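Local structure of protein pid-3 (Caenorhabditis elegans, 7OCX) at residues Q11-M23 against G45-V59. The protein probably acts in piRNA biogenesis as a subunit of the PETISCO complex, its RNA recognition motif domain forming a complex with TOFU-6. Sequence-based numbering, arbitrary orientation.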
ATOM      1  N   GLN B  11     -19.989   9.003  -9.822  1.00 41.66           N
ATOM      2  CA  GLN B  11     -19.499   7.802 -10.480  1.00 39.50           C
ATOM      3  C   GLN B  11     -18.129   8.017 -11.122  1.00 36.64           C
ATOM      4  O   GLN B  11     -17.338   7.063 -11.222  1.00 38.90           O
ATOM      5  CB  GLN B  11     -20.534   7.367 -11.503  1.00 42.29           C
ATOM      6  CG  GLN B  11     -20.255   6.045 -12.111  1.00 43.91           C
ATOM      7  CD  GLN B  11     -21.442   5.551 -12.848  1.00 49.02           C
ATOM      8  OE1 GLN B  11     -22.239   4.769 -12.317  1.00 56.62           O
ATOM      9  NE2 GLN B  11     -21.603   6.024 -14.082  1.00 50.94           N
ATOM     10  N   GLU B  12     -17.802   9.260 -11.522  1.00 36.01           N
ATOM     11  CA  GLU B  12     -16.490   9.487 -12.137  1.00 38.72           C
ATOM     12  C   GLU B  12     -15.347   9.269 -11.146  1.00 39.54           C
ATOM     13  O   GLU B  12     -14.188   9.152 -11.572  1.00 36.39           O
ATOM     14  CB  GLU B  12     -16.398  10.895 -12.740  1.00 39.16           C
ATOM     15  CG  GLU B  12     -16.315  12.048 -11.735  1.00 41.00           C
ATOM     16  CD  GLU B  12     -16.171  13.408 -12.452  1.00 51.81           C
ATOM     17  OE1 GLU B  12     -16.667  13.536 -13.590  1.00 58.96           O
ATOM     18  OE2 GLU B  12     -15.572  14.347 -11.886  1.00 48.54           O
ATOM     19  N   ASN B  13     -15.632   9.209  -9.847  1.00 35.41           N
ATOM     20  CA  ASN B  13     -14.605   8.952  -8.852  1.00 35.80           C
ATOM     21  C   ASN B  13     -14.454   7.482  -8.516  1.00 34.66           C
ATOM     22  O   ASN B  13     -13.689   7.152  -7.615  1.00 36.23           O
ATOM     23  CB  ASN B  13     -14.875   9.713  -7.553  1.00 36.40           C
ATOM     24  CG  ASN B  13     -14.953  11.195  -7.738  1.00 41.85           C
ATOM     25  OD1 ASN B  13     -14.277  11.752  -8.595  1.00 44.67           O
ATOM     26  ND2 ASN B  13     -15.769  11.858  -6.920  1.00 46.35           N
ATOM     27  N   MET B  14     -15.155   6.586  -9.193  1.00 34.04           N
ATOM     28  CA  MET B  14     -15.223   5.208  -8.732  1.00 33.38           C
ATOM     29  C   MET B  14     -14.585   4.244  -9.700  1.00 39.25           C
ATOM     30  O   MET B  14     -14.577   4.446 -10.922  1.00 41.00           O
ATOM     31  CB  MET B  14     -16.687   4.827  -8.458  1.00 34.77           C
ATOM     32  CG  MET B  14     -17.113   5.422  -7.129  1.00 49.92           C
ATOM     33  SD  MET B  14     -18.846   5.850  -7.024  1.00 73.43           S
ATOM     34  CE  MET B  14     -19.595   4.682  -8.138  1.00 60.70           C
ATOM     35  N   LEU B  15     -14.020   3.197  -9.127  1.00 34.96           N
ATOM     36  CA  LEU B  15     -13.481   2.117  -9.923  1.00 36.10           C
ATOM     37  C   LEU B  15     -13.906   0.792  -9.317  1.00 39.21           C
ATOM     38  O   LEU B  15     -14.334   0.715  -8.160  1.00 38.15           O
ATOM     39  CB  LEU B  15     -11.965   2.220 -10.036  1.00 39.88           C
ATOM     40  CG  LEU B  15     -11.090   2.120  -8.780  1.00 39.45           C
ATOM     41  CD1 LEU B  15     -11.043   0.711  -8.282  1.00 38.25           C
ATOM     42  CD2 LEU B  15      -9.726   2.605  -9.203  1.00 45.76           C
ATOM     43  N   LYS B  16     -13.838  -0.231 -10.154  1.00 34.41           N
ATOM     44  CA  LYS B  16     -14.025  -1.624  -9.786  1.00 37.18           C
ATOM     45  C   LYS B  16     -12.665  -2.287  -9.752  1.00 41.19           C
ATOM     46  O   LYS B  16     -11.852  -2.078 -10.654  1.00 41.34           O
ATOM     47  CB  LYS B  16     -14.901  -2.381 -10.794  1.00 41.49           C
ATOM     48  CG  LYS B  16     -16.341  -1.938 -10.905  1.00 54.12           C
ATOM     49  CD  LYS B  16     -17.191  -3.038 -11.566  1.00 60.62           C
ATOM     50  CE  LYS B  16     -18.408  -2.466 -12.307  1.00 74.45           C
ATOM     51  NZ  LYS B  16     -18.747  -3.190 -13.576  1.00 73.00           N
ATOM     52  N   ILE B  17     -12.408  -3.077  -8.718  1.00 37.19           N
ATOM     53  CA  ILE B  17     -11.171  -3.842  -8.611  1.00 35.22           C
ATOM     54  C   ILE B  17     -11.521  -5.263  -8.187  1.00 35.02           C
ATOM     55  O   ILE B  17     -12.396  -5.466  -7.338  1.00 37.31           O
ATOM     56  CB  ILE B  17     -10.182  -3.175  -7.630  1.00 40.81           C
ATOM     57  CG1 ILE B  17      -8.896  -4.002  -7.519  1.00 41.09           C
ATOM     58  CG2 ILE B  17     -10.829  -2.945  -6.258  1.00 35.73           C
ATOM     59  CD1 ILE B  17      -7.743  -3.210  -6.954  1.00 37.90           C
ATOM     60  N   SER B  18     -10.865  -6.251  -8.799  1.00 36.11           N
ATOM     61  CA  SER B  18     -11.178  -7.645  -8.513  1.00 40.22           C
ATOM     62  C   SER B  18      -9.928  -8.476  -8.775  1.00 40.30           C
ATOM     63  O   SER B  18      -8.972  -8.009  -9.401  1.00 40.85           O
ATOM     64  CB  SER B  18     -12.355  -8.148  -9.354  1.00 45.78           C
ATOM     65  OG  SER B  18     -12.097  -8.114 -10.749  1.00 46.36           O
ATOM     66  N   GLY B  19      -9.918  -9.696  -8.221  1.00 40.54           N
ATOM     67  CA  GLY B  19      -8.857 -10.645  -8.473  1.00 35.44           C
ATOM     68  C   GLY B  19      -7.837 -10.797  -7.366  1.00 36.26           C
ATOM     69  O   GLY B  19      -7.021 -11.726  -7.444  1.00 31.11           O
ATOM     70  N   TYR B  20      -7.848  -9.911  -6.365  1.00 31.52           N
ATOM     71  CA  TYR B  20      -6.914  -9.967  -5.265  1.00 34.28           C
ATOM     72  C   TYR B  20      -7.278 -11.090  -4.309  1.00 30.65           C
ATOM     73  O   TYR B  20      -8.345 -11.692  -4.404  1.00 32.67           O
ATOM     74  CB  TYR B  20      -6.892  -8.635  -4.523  1.00 28.44           C
ATOM     75  CG  TYR B  20      -8.267  -8.109  -4.186  1.00 33.45           C
ATOM     76  CD1 TYR B  20      -9.016  -8.640  -3.150  1.00 31.05           C
ATOM     77  CD2 TYR B  20      -8.852  -7.114  -4.973  1.00 34.49           C
ATOM     78  CE1 TYR B  20     -10.295  -8.156  -2.854  1.00 32.61           C
ATOM     79  CE2 TYR B  20     -10.135  -6.634  -4.698  1.00 33.47           C
ATOM     80  CZ  TYR B  20     -10.850  -7.159  -3.636  1.00 36.11           C
ATOM     81  OH  TYR B  20     -12.098  -6.672  -3.354  1.00 35.76           O
ATOM     82  N   PRO B  21      -6.402 -11.389  -3.350  1.00 32.68           N
ATOM     83  CA  PRO B  21      -6.668 -12.536  -2.485  1.00 31.79           C
ATOM     84  C   PRO B  21      -7.939 -12.329  -1.676  1.00 31.11           C
ATOM     85  O   PRO B  21      -8.263 -11.221  -1.225  1.00 32.75           O
ATOM     86  CB  PRO B  21      -5.429 -12.608  -1.591  1.00 33.24           C
ATOM     87  CG  PRO B  21      -4.345 -11.978  -2.409  1.00 35.77           C
ATOM     88  CD  PRO B  21      -5.027 -10.882  -3.206  1.00 33.62           C
ATOM     89  N   GLY B  22      -8.641 -13.438  -1.459  1.00 33.23           N
ATOM     90  CA  GLY B  22      -9.986 -13.396  -0.919  1.00 37.69           C
ATOM     91  C   GLY B  22     -10.059 -13.023   0.550  1.00 40.52           C
ATOM     92  O   GLY B  22     -11.146 -12.713   1.049  1.00 41.02           O
ATOM     93  N   MET B  23      -8.944 -13.037   1.255  1.00 36.80           N
ATOM     94  CA  MET B  23      -9.007 -12.654   2.662  1.00 40.74           C
ATOM     95  C   MET B  23      -8.763 -11.167   2.893  1.00 40.92           C
ATOM     96  O   MET B  23      -8.793 -10.727   4.047  1.00 42.29           O
ATOM     97  CB  MET B  23      -8.023 -13.501   3.486  1.00 47.74           C
ATOM     98  CG  MET B  23      -6.560 -13.052   3.523  1.00 61.32           C
ATOM     99  SD  MET B  23      -5.589 -13.378   2.022  1.00 61.85           S
ATOM    100  CE  MET B  23      -6.171 -14.991   1.510  1.00 48.44           C
ATOM    101  N   GLY B  45     -17.682  -8.788  -2.876  1.00 41.95           N
ATOM    102  CA  GLY B  45     -17.410 -10.209  -2.859  1.00 41.24           C
ATOM    103  C   GLY B  45     -16.045 -10.385  -2.248  1.00 38.99           C
ATOM    104  O   GLY B  45     -15.317  -9.423  -2.028  1.00 40.53           O
ATOM    105  N   ALA B  46     -15.712 -11.640  -1.960  1.00 39.36           N
ATOM    106  CA  ALA B  46     -14.403 -11.944  -1.391  1.00 38.15           C
ATOM    107  C   ALA B  46     -13.262 -11.311  -2.176  1.00 37.84           C
ATOM    108  O   ALA B  46     -12.265 -10.873  -1.589  1.00 38.11           O
ATOM    109  CB  ALA B  46     -14.194 -13.457  -1.351  1.00 41.67           C
ATOM    110  N   GLN B  47     -13.350 -11.319  -3.508  1.00 34.33           N
ATOM    111  CA  GLN B  47     -12.246 -10.846  -4.336  1.00 38.95           C
ATOM    112  C   GLN B  47     -12.640  -9.694  -5.251  1.00 36.42           C
ATOM    113  O   GLN B  47     -12.090  -9.565  -6.351  1.00 38.44           O
ATOM    114  CB  GLN B  47     -11.677 -11.985  -5.180  1.00 41.68           C
ATOM    115  CG  GLN B  47     -11.349 -13.237  -4.407  1.00 37.53           C
ATOM    116  CD  GLN B  47     -10.767 -14.300  -5.294  1.00 39.36           C
ATOM    117  OE1 GLN B  47     -11.448 -15.267  -5.635  1.00 42.18           O
ATOM    118  NE2 GLN B  47      -9.497 -14.144  -5.664  1.00 39.73           N
ATOM    119  N   SER B  48     -13.585  -8.855  -4.829  1.00 37.86           N
ATOM    120  CA  SER B  48     -13.978  -7.719  -5.647  1.00 35.33           C
ATOM    121  C   SER B  48     -14.525  -6.611  -4.761  1.00 35.37           C
ATOM    122  O   SER B  48     -15.133  -6.865  -3.711  1.00 34.08           O
ATOM    123  CB  SER B  48     -15.036  -8.084  -6.718  1.00 38.31           C
ATOM    124  OG  SER B  48     -16.266  -8.503  -6.156  1.00 40.80           O
ATOM    125  N   ALA B  49     -14.338  -5.376  -5.221  1.00 32.86           N
ATOM    126  CA  ALA B  49     -14.871  -4.232  -4.504  1.00 37.05           C
ATOM    127  C   ALA B  49     -15.095  -3.084  -5.472  1.00 38.08           C
ATOM    128  O   ALA B  49     -14.639  -3.102  -6.622  1.00 37.00           O
ATOM    129  CB  ALA B  49     -13.933  -3.802  -3.375  1.00 37.23           C
ATOM    130  N   VAL B  50     -15.845  -2.091  -5.005  1.00 38.22           N
ATOM    131  CA  VAL B  50     -15.978  -0.816  -5.696  1.00 37.06           C
ATOM    132  C   VAL B  50     -15.339   0.250  -4.810  1.00 34.37           C
ATOM    133  O   VAL B  50     -15.607   0.296  -3.602  1.00 39.05           O
ATOM    134  CB  VAL B  50     -17.447  -0.485  -6.013  1.00 38.85           C
ATOM    135  CG1 VAL B  50     -17.489   0.938  -6.540  1.00 37.52           C
ATOM    136  CG2 VAL B  50     -18.063  -1.468  -7.024  1.00 42.56           C
ATOM    137  N   VAL B  51     -14.489   1.093  -5.391  1.00 34.42           N
ATOM    138  CA  VAL B  51     -13.642   2.001  -4.618  1.00 34.44           C
ATOM    139  C   VAL B  51     -13.891   3.416  -5.097  1.00 40.34           C
ATOM    140  O   VAL B  51     -13.902   3.667  -6.304  1.00 38.75           O
ATOM    141  CB  VAL B  51     -12.147   1.652  -4.764  1.00 31.30           C
ATOM    142  CG1 VAL B  51     -11.293   2.655  -4.034  1.00 34.64           C
ATOM    143  CG2 VAL B  51     -11.923   0.237  -4.322  1.00 35.98           C
ATOM    144  N   ALA B  52     -14.066   4.340  -4.162  1.00 36.59           N
ATOM    145  CA  ALA B  52     -14.122   5.759  -4.486  1.00 36.16           C
ATOM    146  C   ALA B  52     -12.749   6.358  -4.202  1.00 36.75           C
ATOM    147  O   ALA B  52     -12.265   6.292  -3.069  1.00 33.56           O
ATOM    148  CB  ALA B  52     -15.214   6.468  -3.689  1.00 38.69           C
ATOM    149  N   LEU B  53     -12.102   6.864  -5.243  1.00 32.63           N
ATOM    150  CA  LEU B  53     -10.859   7.606  -5.144  1.00 33.21           C
ATOM    151  C   LEU B  53     -11.182   9.091  -5.142  1.00 34.24           C
ATOM    152  O   LEU B  53     -12.328   9.501  -5.301  1.00 38.22           O
ATOM    153  CB  LEU B  53      -9.907   7.238  -6.279  1.00 32.77           C
ATOM    154  CG  LEU B  53      -9.435   5.796  -6.480  1.00 29.27           C
ATOM    155  CD1 LEU B  53      -8.479   5.758  -7.637  1.00 34.78           C
ATOM    156  CD2 LEU B  53      -8.769   5.301  -5.202  1.00 33.16           C
ATOM    157  N   GLU B  54     -10.158   9.916  -4.998  1.00 31.57           N
ATOM    158  CA  GLU B  54     -10.392  11.347  -4.820  1.00 31.88           C
ATOM    159  C   GLU B  54     -11.040  11.982  -6.055  1.00 36.04           C
ATOM    160  O   GLU B  54     -11.905  12.855  -5.928  1.00 34.37           O
ATOM    161  CB  GLU B  54      -9.056  12.024  -4.489  1.00 38.68           C
ATOM    162  CG  GLU B  54      -9.085  13.526  -4.237  1.00 39.56           C
ATOM    163  CD  GLU B  54     -10.004  13.922  -3.108  1.00 39.70           C
ATOM    164  OE1 GLU B  54     -10.373  13.043  -2.294  1.00 42.31           O
ATOM    165  OE2 GLU B  54     -10.346  15.124  -3.022  1.00 44.74           O
ATOM    166  N   ASN B  55     -10.638  11.563  -7.254  1.00 33.55           N
ATOM    167  CA  ASN B  55     -11.141  12.214  -8.462  1.00 35.08           C
ATOM    168  C   ASN B  55     -10.852  11.349  -9.680  1.00 34.95           C
ATOM    169  O   ASN B  55     -10.210  10.293  -9.596  1.00 32.51           O
ATOM    170  CB  ASN B  55     -10.534  13.622  -8.611  1.00 35.49           C
ATOM    171  CG  ASN B  55      -9.010  13.595  -8.737  1.00 32.75           C
ATOM    172  OD1 ASN B  55      -8.458  12.837  -9.537  1.00 31.68           O
ATOM    173  ND2 ASN B  55      -8.324  14.408  -7.919  1.00 34.14           N
ATOM    174  N   LYS B  56     -11.329  11.828 -10.829  1.00 33.36           N
ATOM    175  CA  LYS B  56     -11.288  11.045 -12.053  1.00 31.31           C
ATOM    176  C   LYS B  56      -9.867  10.881 -12.564  1.00 33.22           C
ATOM    177  O   LYS B  56      -9.570   9.908 -13.263  1.00 34.25           O
ATOM    178  CB  LYS B  56     -12.155  11.708 -13.119  1.00 34.79           C
ATOM    179  CG  LYS B  56     -11.740  13.136 -13.448  1.00 37.61           C
ATOM    180  CD  LYS B  56     -12.708  13.855 -14.391  1.00 41.46           C
ATOM    181  CE  LYS B  56     -12.238  15.277 -14.711  1.00 39.09           C
ATOM    182  NZ  LYS B  56     -13.218  16.023 -15.547  1.00 46.64           N
ATOM    183  N   PHE B  57      -8.967  11.802 -12.227  1.00 32.15           N
ATOM    184  CA  PHE B  57      -7.579  11.638 -12.666  1.00 33.74           C
ATOM    185  C   PHE B  57      -6.913  10.495 -11.941  1.00 30.53           C
ATOM    186  O   PHE B  57      -6.155   9.729 -12.544  1.00 31.02           O
ATOM    187  CB  PHE B  57      -6.793  12.914 -12.442  1.00 33.14           C
ATOM    188  CG  PHE B  57      -7.422  14.092 -13.077  1.00 35.31           C
ATOM    189  CD1 PHE B  57      -7.326  14.280 -14.439  1.00 36.34           C
ATOM    190  CD2 PHE B  57      -8.143  14.984 -12.324  1.00 39.10           C
ATOM    191  CE1 PHE B  57      -7.920  15.355 -15.030  1.00 40.58           C
ATOM    192  CE2 PHE B  57      -8.740  16.061 -12.907  1.00 43.60           C
ATOM    193  CZ  PHE B  57      -8.626  16.250 -14.274  1.00 38.05           C
ATOM    194  N   GLN B  58      -7.185  10.367 -10.644  1.00 29.66           N
ATOM    195  CA  GLN B  58      -6.660   9.253  -9.886  1.00 29.49           C
ATOM    196  C   GLN B  58      -7.283   7.937 -10.346  1.00 30.42           C
ATOM    197  O   GLN B  58      -6.579   6.923 -10.451  1.00 30.56           O
ATOM    198  CB  GLN B  58      -6.836   9.520  -8.388  1.00 30.90           C
ATOM    199  CG  GLN B  58      -6.033  10.754  -7.941  1.00 31.14           C
ATOM    200  CD  GLN B  58      -5.821  10.818  -6.440  1.00 32.44           C
ATOM    201  OE1 GLN B  58      -5.745   9.779  -5.784  1.00 31.52           O
ATOM    202  NE2 GLN B  58      -5.717  12.029  -5.889  1.00 31.09           N
ATOM    203  N   VAL B  59      -8.569   7.939 -10.696  1.00 29.75           N
ATOM    204  CA  VAL B  59      -9.151   6.729 -11.277  1.00 30.61           C
ATOM    205  C   VAL B  59      -8.414   6.353 -12.551  1.00 33.77           C
ATOM    206  O   VAL B  59      -8.018   5.201 -12.744  1.00 31.85           O
ATOM    207  CB  VAL B  59     -10.650   6.926 -11.550  1.00 39.12           C
ATOM    208  CG1 VAL B  59     -11.227   5.770 -12.381  1.00 35.25           C
ATOM    209  CG2 VAL B  59     -11.425   7.045 -10.265  1.00 34.68           C
TER
HETATM  210  O   HOH W   1     -13.399  13.924 -10.583  1.00 34.61           O
HETATM  211  O   HOH W   2     -13.297  -7.563  -1.404  1.00 36.45           O
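Leu15 and Ile17 pair with Val51 and Ala49 where strands 14-18 and 48-53 run antiparallel in the middle of the RNA recognition motif sheet, the places of the family's first and third strands. The backbone ladder runs from the bond of Leu53 N to Asn13 O, through the strands, to that of Gly19 N to Gln47 O; Gly19, with positive phi, suits its turn by lacking a side chain. Leu15, Ile17, Ala49 and Val51 face the helices and, being apolar, suit the buried side; Met14, Lys16, Ser18 and Val50 make the other face mixed. With CG between its backbone N and carbonyl carbon (chi1 63°), Leu15 lies alongside Val51, CD1 3.8 Å from Val51 CB, while its CD2 reaches Leu53 CD1 at 3.7 Å. Beyond strand 14-18, Gln47 NE2, just ahead of strand 48-53, donates to Tyr20 O at 3.0 Å, from above the carbonyl plane. The Tyr20 ring lies with one face over the Gln47 backbone; a leucine here would probably leave that backbone less covered and Ile29 and Leu32 of helix 26-32 less well packed. At the far end a water donates to Glu12 OE2 and Asn13 OD1 and accepts from Lys56 N. Backbone bonds fix the register, leaving residue type to distinguish the faces.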